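Local structure of SusD-like carbohydrate binding protein BF1063 (Bacteroides fragilis NCTC 9343, 3I4G) at residues A[253-258]-A[382-387]; A[238-243]-A[362-367]; A[182-187]-A[194-199]. The protein probably binds carbohydrate at the outer membrane as a SusD-family lipoprotein, presumably for glycan uptake. All blocks are in the same frame, centred on the assembly; numbering follows the deposited sequence. Where two conformers were deposited one is given.

Interaction 1 of 3, residues A[253-258]-A[382-387]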
loop_
_atom_site.group_PDB
_atom_site.type_symbol
_atom_site.label_atom_id
_atom_site.label_comp_id
_atom_site.label_asym_id
_atom_site.label_seq_id
_atom_site.Cartn_x
_atom_site.Cartn_y
_atom_site.Cartn_z
ATOM N N PHE A 253 -3.266 -5.916 -10.620
ATOM C CA PHE A 253 -2.083 -6.632 -10.116
ATOM C C PHE A 253 -2.306 -6.852 -8.631
ATOM O O PHE A 253 -2.705 -5.931 -7.926
ATOM C CB PHE A 253 -0.775 -5.879 -10.425
ATOM C CG PHE A 253 0.466 -6.680 -10.116
ATOM C CD1 PHE A 253 0.793 -7.792 -10.859
ATOM C CD2 PHE A 253 1.311 -6.320 -9.082
ATOM C CE1 PHE A 253 1.890 -8.572 -10.523
ATOM C CE2 PHE A 253 2.431 -7.100 -8.775
ATOM C CZ PHE A 253 2.706 -8.214 -9.483
ATOM N N TYR A 254 -2.005 -8.039 -8.138
ATOM C CA TYR A 254 -2.298 -8.415 -6.761
ATOM C C TYR A 254 -1.421 -9.547 -6.317
ATOM O O TYR A 254 -0.766 -10.231 -7.147
ATOM C CB TYR A 254 -3.780 -8.821 -6.649
ATOM C CG TYR A 254 -4.230 -9.808 -7.687
ATOM C CD1 TYR A 254 -3.929 -11.171 -7.553
ATOM C CD2 TYR A 254 -4.950 -9.395 -8.810
ATOM C CE1 TYR A 254 -4.360 -12.089 -8.544
ATOM C CE2 TYR A 254 -5.375 -10.289 -9.756
ATOM C CZ TYR A 254 -5.090 -11.621 -9.624
ATOM O OH TYR A 254 -5.514 -12.517 -10.608
ATOM N N ILE A 255 -1.405 -9.785 -5.005
ATOM C CA ILE A 255 -0.744 -10.939 -4.412
ATOM C C ILE A 255 -1.817 -11.871 -3.866
ATOM O O ILE A 255 -2.623 -11.464 -3.021
ATOM C CB ILE A 255 0.217 -10.546 -3.272
ATOM C CG1 ILE A 255 1.144 -9.382 -3.632
ATOM C CG2 ILE A 255 0.991 -11.786 -2.868
ATOM C CD1 ILE A 255 1.999 -9.597 -4.916
ATOM N N GLN A 256 -1.855 -13.102 -4.385
ATOM C CA GLN A 256 -2.775 -14.104 -3.923
ATOM C C GLN A 256 -2.034 -15.060 -2.992
ATOM O O GLN A 256 -0.993 -15.587 -3.370
ATOM C CB GLN A 256 -3.381 -14.884 -5.091
ATOM C CG GLN A 256 -4.272 -16.014 -4.647
ATOM C CD GLN A 256 -4.947 -16.668 -5.792
ATOM O OE1 GLN A 256 -4.290 -17.349 -6.606
ATOM N NE2 GLN A 256 -6.241 -16.528 -5.859
ATOM N N TYR A 257 -2.588 -15.309 -1.813
ATOM C CA TYR A 257 -2.085 -16.255 -0.833
ATOM C C TYR A 257 -3.031 -17.443 -0.786
ATOM O O TYR A 257 -4.228 -17.275 -0.629
ATOM C CB TYR A 257 -1.999 -15.575 0.519
ATOM C CG TYR A 257 -1.079 -14.391 0.583
ATOM C CD1 TYR A 257 -1.521 -13.120 0.308
ATOM C CD2 TYR A 257 0.240 -14.541 0.994
ATOM C CE1 TYR A 257 -0.678 -12.030 0.373
ATOM C CE2 TYR A 257 1.100 -13.470 1.063
ATOM C CZ TYR A 257 0.637 -12.230 0.755
ATOM O OH TYR A 257 1.488 -11.156 0.866
ATOM N N LEU A 258 -2.475 -18.641 -0.913
ATOM C CA LEU A 258 -3.203 -19.910 -0.864
ATOM C C LEU A 258 -2.720 -20.654 0.347
ATOM O O LEU A 258 -1.513 -20.894 0.519
ATOM C CB LEU A 258 -2.980 -20.726 -2.123
ATOM C CG LEU A 258 -3.437 -20.109 -3.443
ATOM C CD1 LEU A 258 -3.130 -21.097 -4.562
ATOM C CD2 LEU A 258 -4.912 -19.758 -3.473
ATOM N N THR A 382 -4.361 -9.497 -1.650
ATOM C CA THR A 382 -4.011 -8.091 -1.395
ATOM C C THR A 382 -3.687 -7.396 -2.707
ATOM O O THR A 382 -2.602 -7.615 -3.297
ATOM C CB THR A 382 -2.857 -7.969 -0.406
ATOM O OG1 THR A 382 -1.691 -8.572 -0.965
ATOM C CG2 THR A 382 -3.207 -8.661 0.902
ATOM N N PRO A 383 -4.607 -6.561 -3.211
ATOM C CA PRO A 383 -4.305 -5.823 -4.432
ATOM C C PRO A 383 -3.119 -4.878 -4.318
ATOM O O PRO A 383 -2.901 -4.268 -3.255
ATOM C CB PRO A 383 -5.585 -5.015 -4.659
ATOM C CG PRO A 383 -6.656 -5.861 -4.002
ATOM C CD PRO A 383 -6.003 -6.330 -2.774
ATOM N N VAL A 384 -2.374 -4.781 -5.422
ATOM C CA VAL A 384 -1.252 -3.870 -5.566
ATOM C C VAL A 384 -1.654 -2.710 -6.470
ATOM O O VAL A 384 -1.349 -1.550 -6.194
ATOM C CB VAL A 384 -0.031 -4.626 -6.107
ATOM C CG1 VAL A 384 1.113 -3.664 -6.293
ATOM C CG2 VAL A 384 0.392 -5.733 -5.139
ATOM N N ILE A 385 -2.338 -2.996 -7.574
ATOM C CA ILE A 385 -2.857 -1.989 -8.487
ATOM C C ILE A 385 -4.329 -2.273 -8.735
ATOM O O ILE A 385 -4.697 -3.335 -9.246
ATOM C CB ILE A 385 -2.145 -1.982 -9.859
ATOM C CG1 ILE A 385 -0.632 -1.741 -9.729
ATOM C CG2 ILE A 385 -2.784 -0.955 -10.818
ATOM C CD1 ILE A 385 -0.193 -0.366 -9.188
ATOM N N ARG A 386 -5.163 -1.316 -8.360
ATOM C CA ARG A 386 -6.606 -1.344 -8.611
ATOM C C ARG A 386 -6.969 -0.308 -9.665
ATOM O O ARG A 386 -6.399 0.789 -9.737
ATOM C CB ARG A 386 -7.406 -1.086 -7.320
ATOM C CG ARG A 386 -7.164 -2.092 -6.259
ATOM C CD ARG A 386 -8.203 -2.119 -5.155
ATOM N NE ARG A 386 -8.274 -0.973 -4.248
ATOM C CZ ARG A 386 -9.217 -0.021 -4.255
ATOM N NH1 ARG A 386 -10.109 0.124 -5.245
ATOM N NH2 ARG A 386 -9.233 0.856 -3.267
ATOM N N TYR A 387 -7.999 -0.644 -10.444
ATOM C CA TYR A 387 -8.470 0.314 -11.464
ATOM C C TYR A 387 -8.915 1.646 -10.829
ATOM O O TYR A 387 -8.798 2.681 -11.442
ATOM C CB TYR A 387 -9.586 -0.293 -12.308
ATOM C CG TYR A 387 -9.956 0.454 -13.581
ATOM C CD1 TYR A 387 -9.004 0.746 -14.528
ATOM C CD2 TYR A 387 -11.275 0.819 -13.830
ATOM C CE1 TYR A 387 -9.354 1.375 -15.703
ATOM C CE2 TYR A 387 -11.623 1.450 -14.993
ATOM C CZ TYR A 387 -10.665 1.718 -15.912
ATOM O OH TYR A 387 -11.015 2.324 -17.120
HETATM O O HOH W 1 0.513 -8.731 0.716
#

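Interaction 2 of 3, residues A[238-243]-A[362-367]. With EDO (1,2-ethanediol), chain C.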
loop_
_atom_site.group_PDB
_atom_site.type_symbol
_atom_site.label_atom_id
_atom_site.label_comp_id
_atom_site.label_asym_id
_atom_site.label_seq_id
_atom_site.Cartn_x
_atom_site.Cartn_y
_atom_site.Cartn_z
ATOM N N GLU A 238 -15.254 -6.731 -1.321
ATOM C CA GLU A 238 -14.881 -7.954 -2.017
ATOM C C GLU A 238 -13.642 -7.829 -2.859
ATOM O O GLU A 238 -13.075 -8.844 -3.248
ATOM C CB GLU A 238 -16.085 -8.481 -2.862
ATOM C CG GLU A 238 -17.122 -9.137 -1.939
ATOM C CD GLU A 238 -18.393 -9.567 -2.636
ATOM O OE1 GLU A 238 -18.525 -9.379 -3.842
ATOM O OE2 GLU A 238 -19.278 -10.127 -1.929
ATOM N N LEU A 239 -13.175 -6.616 -3.100
ATOM C CA LEU A 239 -11.873 -6.416 -3.739
ATOM C C LEU A 239 -10.733 -6.984 -2.928
ATOM O O LEU A 239 -9.691 -7.285 -3.501
ATOM C CB LEU A 239 -11.601 -4.925 -3.921
ATOM C CG LEU A 239 -12.516 -4.175 -4.878
ATOM C CD1 LEU A 239 -12.274 -2.671 -4.727
ATOM C CD2 LEU A 239 -12.317 -4.664 -6.320
ATOM N N PHE A 240 -10.941 -7.150 -1.625
ATOM C CA PHE A 240 -9.857 -7.469 -0.701
ATOM C C PHE A 240 -10.008 -8.805 -0.064
ATOM O O PHE A 240 -9.327 -9.093 0.932
ATOM C CB PHE A 240 -9.768 -6.352 0.353
ATOM C CG PHE A 240 -9.804 -4.967 -0.265
ATOM C CD1 PHE A 240 -8.688 -4.431 -0.853
ATOM C CD2 PHE A 240 -10.949 -4.211 -0.241
ATOM C CE1 PHE A 240 -8.711 -3.208 -1.438
ATOM C CE2 PHE A 240 -10.981 -2.936 -0.813
ATOM C CZ PHE A 240 -9.853 -2.438 -1.423
ATOM N N TYR A 241 -10.863 -9.662 -0.627
ATOM C CA TYR A 241 -11.161 -10.979 -0.060
ATOM C C TYR A 241 -10.642 -12.091 -0.961
ATOM O O TYR A 241 -10.683 -11.945 -2.183
ATOM C CB TYR A 241 -12.658 -11.184 0.115
ATOM C CG TYR A 241 -13.403 -10.302 1.059
ATOM C CD1 TYR A 241 -12.794 -9.559 2.066
ATOM C CD2 TYR A 241 -14.780 -10.282 0.982
ATOM C CE1 TYR A 241 -13.556 -8.782 2.950
ATOM C CE2 TYR A 241 -15.534 -9.555 1.843
ATOM C CZ TYR A 241 -14.914 -8.816 2.834
ATOM O OH TYR A 241 -15.714 -8.091 3.710
ATOM N N PRO A 242 -10.171 -13.192 -0.390
ATOM C CA PRO A 242 -9.682 -14.269 -1.237
ATOM C C PRO A 242 -10.740 -14.898 -2.167
ATOM O O PRO A 242 -10.403 -15.265 -3.306
ATOM C CB PRO A 242 -9.135 -15.297 -0.222
ATOM C CG PRO A 242 -9.562 -14.913 1.077
ATOM C CD PRO A 242 -9.917 -13.453 1.030
ATOM N N SER A 243 -11.989 -14.973 -1.726
ATOM C CA SER A 243 -13.010 -15.670 -2.511
ATOM C C SER A 243 -13.480 -14.901 -3.735
ATOM O O SER A 243 -14.049 -15.493 -4.650
ATOM C CB SER A 243 -14.242 -15.990 -1.645
ATOM O OG SER A 243 -13.941 -16.891 -0.585
HETATM N N MSE A 362 -8.346 -2.546 11.642
HETATM C CA MSE A 362 -8.580 -2.649 10.203
HETATM C C MSE A 362 -9.560 -3.763 9.883
HETATM O O MSE A 362 -9.355 -4.909 10.229
HETATM C CB MSE A 362 -7.256 -2.911 9.452
HETATM C CG MSE A 362 -7.425 -3.045 7.944
HETATM SE SE MSE A 362 -5.698 -3.208 7.049
HETATM C CE MSE A 362 -5.365 -4.964 7.555
ATOM N N ARG A 363 -10.626 -3.413 9.173
ATOM C CA ARG A 363 -11.617 -4.380 8.658
ATOM C C ARG A 363 -11.216 -4.885 7.269
ATOM O O ARG A 363 -11.488 -6.042 6.916
ATOM C CB ARG A 363 -13.015 -3.743 8.595
ATOM C CG ARG A 363 -14.117 -4.759 8.378
ATOM C CD ARG A 363 -15.478 -4.158 8.152
ATOM N NE ARG A 363 -16.077 -3.503 9.314
ATOM C CZ ARG A 363 -16.816 -4.120 10.232
ATOM N NH1 ARG A 363 -16.960 -5.437 10.227
ATOM N NH2 ARG A 363 -17.365 -3.424 11.211
ATOM N N LYS A 364 -10.610 -4.027 6.461
ATOM C CA LYS A 364 -10.194 -4.371 5.097
ATOM C C LYS A 364 -9.312 -5.610 5.126
ATOM O O LYS A 364 -8.511 -5.773 6.038
ATOM C CB LYS A 364 -9.469 -3.210 4.457
ATOM C CG LYS A 364 -9.164 -3.375 2.974
ATOM C CD LYS A 364 -8.645 -2.092 2.329
ATOM C CE LYS A 364 -9.781 -1.084 2.001
ATOM N NZ LYS A 364 -9.300 0.183 1.367
ATOM N N TYR A 365 -9.503 -6.466 4.100
ATOM C CA TYR A 365 -8.758 -7.706 3.822
ATOM C C TYR A 365 -9.258 -8.942 4.569
ATOM O O TYR A 365 -8.752 -10.031 4.331
ATOM C CB TYR A 365 -7.254 -7.526 4.080
ATOM C CG TYR A 365 -6.566 -6.466 3.277
ATOM C CD1 TYR A 365 -6.336 -6.612 1.910
ATOM C CD2 TYR A 365 -6.113 -5.299 3.886
ATOM C CE1 TYR A 365 -5.708 -5.624 1.174
ATOM C CE2 TYR A 365 -5.507 -4.302 3.147
ATOM C CZ TYR A 365 -5.283 -4.469 1.804
ATOM O OH TYR A 365 -4.635 -3.504 1.109
ATOM N N PHE A 366 -10.265 -8.779 5.423
ATOM C CA PHE A 366 -10.795 -9.903 6.228
ATOM C C PHE A 366 -12.188 -10.300 5.798
ATOM O O PHE A 366 -13.139 -9.570 6.008
ATOM C CB PHE A 366 -10.728 -9.561 7.730
ATOM C CG PHE A 366 -9.325 -9.223 8.194
ATOM C CD1 PHE A 366 -8.280 -10.134 8.043
ATOM C CD2 PHE A 366 -9.026 -8.017 8.731
ATOM C CE1 PHE A 366 -6.994 -9.809 8.409
ATOM C CE2 PHE A 366 -7.729 -7.703 9.101
ATOM C CZ PHE A 366 -6.719 -8.592 8.954
ATOM N N GLU A 367 -12.270 -11.466 5.145
ATOM C CA GLU A 367 -13.530 -12.029 4.651
ATOM C C GLU A 367 -14.242 -12.645 5.832
ATOM O O GLU A 367 -14.118 -13.854 6.073
ATOM C CB GLU A 367 -13.201 -13.022 3.528
ATOM C CG GLU A 367 -14.411 -13.644 2.844
ATOM C CD GLU A 367 -14.024 -14.589 1.706
ATOM O OE1 GLU A 367 -13.040 -14.378 0.981
ATOM O OE2 GLU A 367 -14.742 -15.586 1.515
HETATM C C1 EDO C . -7.868 -13.899 5.606
HETATM O O1 EDO C . -6.653 -13.485 4.941
HETATM C C2 EDO C . -8.993 -13.485 4.667
HETATM O O2 EDO C . -10.173 -13.327 5.428
HETATM O O HOH W 2 -7.271 -10.660 1.942
HETATM O O HOH W 3 -14.597 -7.340 6.103
#

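Interaction 3 of 3, residues A[182-187]-A[194-199]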
loop_
_atom_site.group_PDB
_atom_site.type_symbol
_atom_site.label_atom_id
_atom_site.label_comp_id
_atom_site.label_asym_id
_atom_site.label_seq_id
_atom_site.Cartn_x
_atom_site.Cartn_y
_atom_site.Cartn_z
ATOM N N PRO A 182 0.720 -9.951 -21.910
ATOM C CA PRO A 182 -0.675 -10.044 -22.349
ATOM C C PRO A 182 -1.557 -9.025 -21.673
ATOM O O PRO A 182 -1.353 -8.680 -20.507
ATOM C CB PRO A 182 -1.106 -11.460 -21.975
ATOM C CG PRO A 182 0.064 -12.109 -21.284
ATOM C CD PRO A 182 1.176 -11.125 -21.137
ATOM N N ARG A 183 -2.570 -8.582 -22.396
ATOM C CA ARG A 183 -3.578 -7.705 -21.815
ATOM C C ARG A 183 -4.332 -8.469 -20.756
ATOM O O ARG A 183 -4.458 -9.687 -20.800
ATOM C CB ARG A 183 -4.510 -7.159 -22.901
ATOM C CG ARG A 183 -5.402 -8.189 -23.525
ATOM C CD ARG A 183 -6.064 -7.626 -24.751
ATOM N NE ARG A 183 -6.948 -6.509 -24.413
ATOM C CZ ARG A 183 -7.293 -5.538 -25.252
ATOM N NH1 ARG A 183 -6.808 -5.484 -26.491
ATOM N NH2 ARG A 183 -8.146 -4.616 -24.855
ATOM N N PHE A 184 -4.888 -7.718 -19.812
ATOM C CA PHE A 184 -5.665 -8.239 -18.677
ATOM C C PHE A 184 -6.753 -9.207 -19.129
ATOM O O PHE A 184 -6.917 -10.301 -18.534
ATOM C CB PHE A 184 -6.306 -7.052 -17.921
ATOM C CG PHE A 184 -7.119 -7.455 -16.717
ATOM C CD1 PHE A 184 -8.469 -7.776 -16.857
ATOM C CD2 PHE A 184 -6.544 -7.540 -15.446
ATOM C CE1 PHE A 184 -9.238 -8.129 -15.762
ATOM C CE2 PHE A 184 -7.337 -7.896 -14.352
ATOM C CZ PHE A 184 -8.689 -8.209 -14.532
ATOM N N SER A 185 -7.474 -8.871 -20.205
ATOM C CA SER A 185 -8.575 -9.735 -20.649
ATOM C C SER A 185 -8.099 -11.113 -21.127
ATOM O O SER A 185 -8.900 -12.038 -21.218
ATOM C CB SER A 185 -9.400 -9.060 -21.731
ATOM O OG SER A 185 -8.649 -8.918 -22.893
ATOM N N ALA A 186 -6.824 -11.233 -21.486
ATOM C CA ALA A 186 -6.234 -12.488 -21.940
ATOM C C ALA A 186 -5.601 -13.344 -20.852
ATOM O O ALA A 186 -5.041 -14.382 -21.171
ATOM C CB ALA A 186 -5.184 -12.160 -23.032
ATOM N N ILE A 187 -5.632 -12.891 -19.603
ATOM C CA ILE A 187 -5.077 -13.643 -18.485
ATOM C C ILE A 187 -6.134 -14.630 -17.959
ATOM O O ILE A 187 -7.106 -14.199 -17.368
ATOM C CB ILE A 187 -4.635 -12.737 -17.307
ATOM C CG1 ILE A 187 -3.674 -11.616 -17.716
ATOM C CG2 ILE A 187 -3.965 -13.591 -16.226
ATOM C CD1 ILE A 187 -2.356 -12.056 -18.215
ATOM N N ARG A 194 -0.089 -13.352 -12.316
ATOM C CA ARG A 194 0.922 -12.988 -13.344
ATOM C C ARG A 194 0.713 -11.551 -13.809
ATOM O O ARG A 194 -0.423 -11.040 -13.840
ATOM C CB ARG A 194 0.852 -13.919 -14.543
ATOM C CG ARG A 194 1.068 -15.390 -14.244
ATOM C CD ARG A 194 2.487 -15.843 -14.250
ATOM N NE ARG A 194 3.139 -15.822 -15.578
ATOM C CZ ARG A 194 3.094 -16.773 -16.504
ATOM N NH1 ARG A 194 2.316 -17.831 -16.388
ATOM N NH2 ARG A 194 3.765 -16.609 -17.627
ATOM N N ALA A 195 1.801 -10.881 -14.158
ATOM C CA ALA A 195 1.762 -9.482 -14.621
ATOM C C ALA A 195 1.163 -9.316 -16.012
ATOM O O ALA A 195 1.575 -9.986 -16.935
ATOM C CB ALA A 195 3.174 -8.866 -14.605
ATOM N N CYS A 196 0.189 -8.426 -16.135
ATOM C CA CYS A 196 -0.378 -8.090 -17.416
ATOM C C CYS A 196 0.102 -6.724 -17.927
ATOM O O CYS A 196 0.735 -5.960 -17.213
ATOM C CB CYS A 196 -1.912 -8.117 -17.356
ATOM S SG CYS A 196 -2.662 -6.825 -16.405
ATOM N N LYS A 197 -0.223 -6.433 -19.174
ATOM C CA LYS A 197 0.125 -5.191 -19.819
ATOM C C LYS A 197 -0.250 -4.004 -18.943
ATOM O O LYS A 197 0.532 -3.090 -18.705
ATOM C CB LYS A 197 -0.613 -5.128 -21.174
ATOM C CG LYS A 197 -0.347 -3.901 -21.991
ATOM C CD LYS A 197 -1.079 -3.918 -23.347
ATOM C CE LYS A 197 -0.816 -5.143 -24.212
ATOM N NZ LYS A 197 0.611 -5.160 -24.657
ATOM N N GLN A 198 -1.486 -4.011 -18.463
ATOM C CA GLN A 198 -1.990 -2.925 -17.616
ATOM C C GLN A 198 -1.245 -2.783 -16.299
ATOM O O GLN A 198 -1.179 -1.663 -15.767
ATOM C CB GLN A 198 -3.494 -3.112 -17.370
ATOM C CG GLN A 198 -4.364 -2.879 -18.605
ATOM C CD GLN A 198 -4.632 -4.125 -19.434
ATOM O OE1 GLN A 198 -3.843 -5.118 -19.433
ATOM N NE2 GLN A 198 -5.782 -4.110 -20.136
ATOM N N ALA A 199 -0.713 -3.866 -15.734
ATOM C CA ALA A 199 0.116 -3.756 -14.517
ATOM C C ALA A 199 1.376 -2.955 -14.819
ATOM O O ALA A 199 1.757 -2.046 -14.053
ATOM C CB ALA A 199 0.456 -5.149 -13.947
#

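Interaction 1 of 3, residues A[253-258]-A[382-387]
The Phe-253 ring lies alongside Val-384, the two side chains pointing the same way, with CD2 of Phe-253 3.7 Å from CB of Val-384 and CG1 of Val-384 at the ring edge. This pair sits at a classic beta bulge in the two-stranded antiparallel sheet of 254-257 and 380-386: Val-384 and Ile-385 together face Phe-253. Both backbone N-H groups converge on O of Phe-253 from the same face of its carbonyl plane, at 2.8 Å from N of Val-384 and 3.0 Å from N of Ile-385. Beyond the bulge, Ile-255 and Thr-382 form a regular hydrogen-bonded pair. OG1 of Thr-382, placed between its backbone N and carbonyl carbon (chi1 63°), comes within 3.6 Å of CB of Ile-255 and lies at the edge of the Tyr-257 ring. A water joins that hydroxyl to OH of Tyr-257, 2.8 Å from OG1 of Thr-382 and 2.6 Å from OH of Tyr-257. Trp-48 and Phe-127 meet the Phe-253 ring edge-to-face, and Met-53 and Ile-54 of helix 50-54 pack on Thr-382. In this largely buried setting, the doubly gripped carbonyl fixes the bulge, while the water gives the threonine hydroxyl a polar partner beside apolar neighbours.

Interaction 2 of 3, residues A[238-243]-A[362-367]
The Phe-240 ring is sandwiched, with CB of Leu-239 over the centre of one face and CD of Lys-364 over the centre of the other, 3.7 Å from the ring centroid and almost on its normal. An edge of the same ring points at the face of Tyr-365 in a T-shaped stack, the planes 76° apart, and CG of Lys-364 also lies over a face of Tyr-365. With CG of Lys-364 swung opposite the backbone N (chi1 -172°) and a bend at chi3, the lysine methylenes lie across Phe-240 and NZ is carried past the ring to Glu-451, its salt-bridge partner, and to OH of Tyr-236. The Tyr-241 ring has N of Glu-238 on one face and CA of Glu-367 on the opposite one, 3.7 Å from the centroid in a CH-pi contact.

From there the Glu-367 chain runs extended under the tyrosine to Ser-243. OE1 of Glu-367 accepts from N of Ser-243 at 3.0 Å on its syn side; in one conformer of the serine, OG also bonds OE2. OE2 is held by Thr-370 as well. One water bridges O of Phe-240 and O of Tyr-365, and another links O of Phe-366 to OH of Tyr-241. N of Glu-367, just past the type II turn of 363-366, donates to O2 of an ethanediol, probably from the crystallisation liquor, 2.8 Å away.

The loop between helix 214-227 and strand 251-252 is thus joined to that between strands 360-362 and 380-386 by aromatic packing on the buried side and a carboxylate on the more exposed one. The bonds from N of Ser-243 and from Thr-370 would limit the carboxylate's rotation and probably stabilise its ionised form.

Interaction 3 of 3, residues A[182-187]-A[194-199]
Gln-198 crosses to Phe-184 from the first turn of helix 197-211, closing the connection between helix 163-180 and helix 197-211, an arrangement consistent with the helical, TPR-related character of the SusD family. Its CB points toward the 182-187 loop, CG lies opposite the carbonyl carbon and beside the backbone N (chi1 -70°), and a bend at chi2 (91°) brings the amide up against the start of the short 3-10 turn 184-186. CD packs 3.7 Å from CB of Phe-184. OE1 accepts the backbone N-H of Phe-184 at 2.8 Å, with the donor tilted 27° from the carbonyl plane. At the other branch of the amide, NE2 reaches back to Asp-229, whose carboxylate also takes N of Ser-185 and forms a salt bridge with Arg-183. This shared acid is well placed to position both the glutamine and the turn it holds.

One residue earlier, N of Lys-197 donates to O of Pro-182 at 2.8 Å, pinning the start of the loop to the first turn of helix 197-211. Cys-196 is the N-cap, its sulfur accepting a weak capping bond from N of Ala-199. CB of Cys-196 packs against Ile-187, 3.9 Å from CG1 of that residue. The thiol sits at the edge of the Phe-184 ring, near its plane, where SG of Cys-196 is 4.1 Å from CD2 of Phe-184.

How the interactions relate
Interaction 1 occupies the middle position: its centre lies about 11 Å from that of interaction 2 and about 13 Å from that of interaction 3, whereas 2 and 3 are about 23 Å apart between centres and do not touch. On one side, strand 380-386 meets the 238-243 loop, with CG of Pro-383 3.4 Å from O of Leu-239 and NE of Arg-386 3.6 Å from CZ of Phe-240. Glu-451 bridges the same pair by pairing with both Arg-386 and Lys-364. On the other side, CB of Phe-253 rests 3.8 Å from CB of Ala-199, linking the sheet to helix 197-211. Ethanediol molecules, probably from the crystallisation liquor, lie beside interactions 1 and 2, but neither marks a proven glycan site.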